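Local coordinates for protein amoebiasin-2 (Entamoeba histolytica, PDB 3M86) that inhibits cysteine proteases of the parasite, wedging three loops into the substrate-binding site of the target enzyme, at residues 31-34 / 35-38. Residues are numbered along the deposited sequence; the frame is centred on the assembly and turned at random.
Sequences RTNP and STGY
The main-chain carbonyl of N33 takes two bonds from T36. The hydroxyl OG1 of T36 donates to N33 O over 2.6 Å, almost head-on to the carbonyl (C=O...donor angle 165°), while the amide N of T36 reaches the same oxygen at 3.1 Å from above the carbonyl plane. One residue on, G37 N donates to P34 O at 3.0 Å, so consecutive i to i+3 backbone bonds close a short 3-10 turn. With chi1 at 64°, T36 places OG1 between its own N and C, turned back on N33 O, and T36 OG1 in its turn weakly accepts the N-H of Y38. The N33 carboxamide, its CG anti to the backbone N (chi1 180°), folds over the turn, where OD1 accepts S35 OG at 2.7 Å and, weakly, S35 N. A water bound to N33 ND2 also donates a weak bond to S35 OG. Farther out, the Y38 ring presents its edge to T36 CB and lies nearly parallel to the ring of Y90, whose OH bonds N33 N. This is the BC loop, which meets the catalytic cysteine and histidine of target proteases; its dense internal bonding is consistent with a bend that is largely shaped before the enzyme is engaged.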
ATOM      1  N   ARG A  31       0.930   8.691   0.685  1.00  6.77           N
ATOM      2  CA  ARG A  31       0.298   9.960   0.355  1.00  7.23           C
ATOM      3  C   ARG A  31      -0.085   9.974  -1.122  1.00  8.78           C
ATOM      4  O   ARG A  31       0.552   9.348  -1.969  1.00  9.99           O
ATOM      5  CB  ARG A  31       1.188  11.167   0.691  1.00 10.96           C
ATOM      6  CG  ARG A  31       1.513  11.346   2.190  1.00 19.00           C
ATOM      7  CD  ARG A  31       0.332  11.062   3.112  1.00 30.51           C
ATOM      8  NE  ARG A  31       0.606  11.437   4.504  1.00 28.41           N
ATOM      9  CZ  ARG A  31       0.930  10.588   5.480  1.00 33.44           C
ATOM     10  NH1 ARG A  31       1.030   9.281   5.251  1.00 33.29           N
ATOM     11  NH2 ARG A  31       1.146  11.052   6.703  1.00 37.39           N
ATOM     12  N   THR A  32      -1.129  10.720  -1.426  1.00  9.28           N
ATOM     13  CA  THR A  32      -1.666  10.745  -2.775  1.00  8.74           C
ATOM     14  C   THR A  32      -2.361  12.078  -3.017  1.00 12.43           C
ATOM     15  O   THR A  32      -2.733  12.766  -2.068  1.00 12.97           O
ATOM     16  CB  THR A  32      -2.619   9.536  -3.007  1.00  9.09           C
ATOM     17  OG1 THR A  32      -3.086   9.546  -4.357  1.00 12.74           O
ATOM     18  CG2 THR A  32      -3.818   9.600  -2.063  1.00 13.06           C
ATOM     19  N   ASN A  33      -2.489  12.470  -4.283  1.00 10.63           N
ATOM     20  CA  ASN A  33      -3.143  13.739  -4.635  1.00 10.00           C
ATOM     21  C   ASN A  33      -4.168  13.515  -5.718  1.00 12.18           C
ATOM     22  O   ASN A  33      -3.880  13.678  -6.899  1.00 15.03           O
ATOM     23  CB  ASN A  33      -2.104  14.740  -5.129  1.00 14.55           C
ATOM     24  CG  ASN A  33      -2.709  16.067  -5.512  1.00 24.33           C
ATOM     25  OD1 ASN A  33      -3.883  16.326  -5.249  1.00 23.62           O
ATOM     26  ND2 ASN A  33      -1.905  16.926  -6.142  1.00 26.18           N
ATOM     27  N   PRO A  34      -5.387  13.139  -5.314  1.00 15.46           N
ATOM     28  CA  PRO A  34      -6.435  12.737  -6.257  1.00 18.74           C
ATOM     29  C   PRO A  34      -6.821  13.849  -7.220  1.00 23.62           C
ATOM     30  O   PRO A  34      -7.324  13.561  -8.304  1.00 25.12           O
ATOM     31  CB  PRO A  34      -7.633  12.421  -5.347  1.00 27.48           C
ATOM     32  CG  PRO A  34      -7.089  12.239  -4.003  1.00 27.16           C
ATOM     33  CD  PRO A  34      -5.820  13.036  -3.910  1.00 18.42           C
ATOM     34  N   SER A  35      -6.595  15.096  -6.827  1.00 15.58           N
ATOM     35  CA  SER A  35      -6.987  16.239  -7.660  1.00 23.29           C
ATOM     36  C   SER A  35      -6.212  16.287  -8.982  1.00 30.25           C
ATOM     37  O   SER A  35      -6.568  17.037  -9.898  1.00 34.14           O
ATOM     38  CB  SER A  35      -6.812  17.549  -6.883  1.00 20.71           C
ATOM     39  OG  SER A  35      -5.453  17.937  -6.778  1.00 28.85           O
ATOM     40  N   THR A  36      -5.164  15.472  -9.073  1.00 19.42           N
ATOM     41  CA  THR A  36      -4.293  15.428 -10.245  1.00 19.86           C
ATOM     42  C   THR A  36      -4.619  14.272 -11.180  1.00 17.86           C
ATOM     43  O   THR A  36      -4.051  14.152 -12.265  1.00 23.51           O
ATOM     44  CB  THR A  36      -2.824  15.279  -9.821  1.00 20.66           C
ATOM     45  OG1 THR A  36      -2.643  14.020  -9.150  1.00 19.19           O
ATOM     46  CG2 THR A  36      -2.436  16.390  -8.890  1.00 26.32           C
ATOM     47  N   GLY A  37      -5.523  13.403 -10.757  1.00 18.15           N
ATOM     48  CA  GLY A  37      -5.849  12.247 -11.566  1.00 15.88           C
ATOM     49  C   GLY A  37      -4.950  11.051 -11.324  1.00 18.19           C
ATOM     50  O   GLY A  37      -5.207   9.979 -11.873  1.00 17.38           O
ATOM     51  N   TYR A  38      -3.901  11.220 -10.518  1.00 14.77           N
ATOM     52  CA  TYR A  38      -3.034  10.090 -10.162  1.00 13.63           C
ATOM     53  C   TYR A  38      -3.642   9.252  -9.053  1.00 14.33           C
ATOM     54  O   TYR A  38      -4.395   9.757  -8.215  1.00 15.53           O
ATOM     55  CB  TYR A  38      -1.639  10.551  -9.718  1.00 13.57           C
ATOM     56  CG  TYR A  38      -0.755  10.965 -10.868  1.00 16.85           C
ATOM     57  CD1 TYR A  38       0.038  10.035 -11.525  1.00 18.21           C
ATOM     58  CD2 TYR A  38      -0.727  12.284 -11.308  1.00 17.32           C
ATOM     59  CE1 TYR A  38       0.841  10.411 -12.587  1.00 22.97           C
ATOM     60  CE2 TYR A  38       0.069  12.665 -12.366  1.00 21.65           C
ATOM     61  CZ  TYR A  38       0.849  11.727 -13.000  1.00 25.15           C
ATOM     62  OH  TYR A  38       1.640  12.119 -14.055  1.00 25.69           O
TER
HETATM   63  O   HOH W   1      -2.689  19.674  -7.321  1.00 36.43           O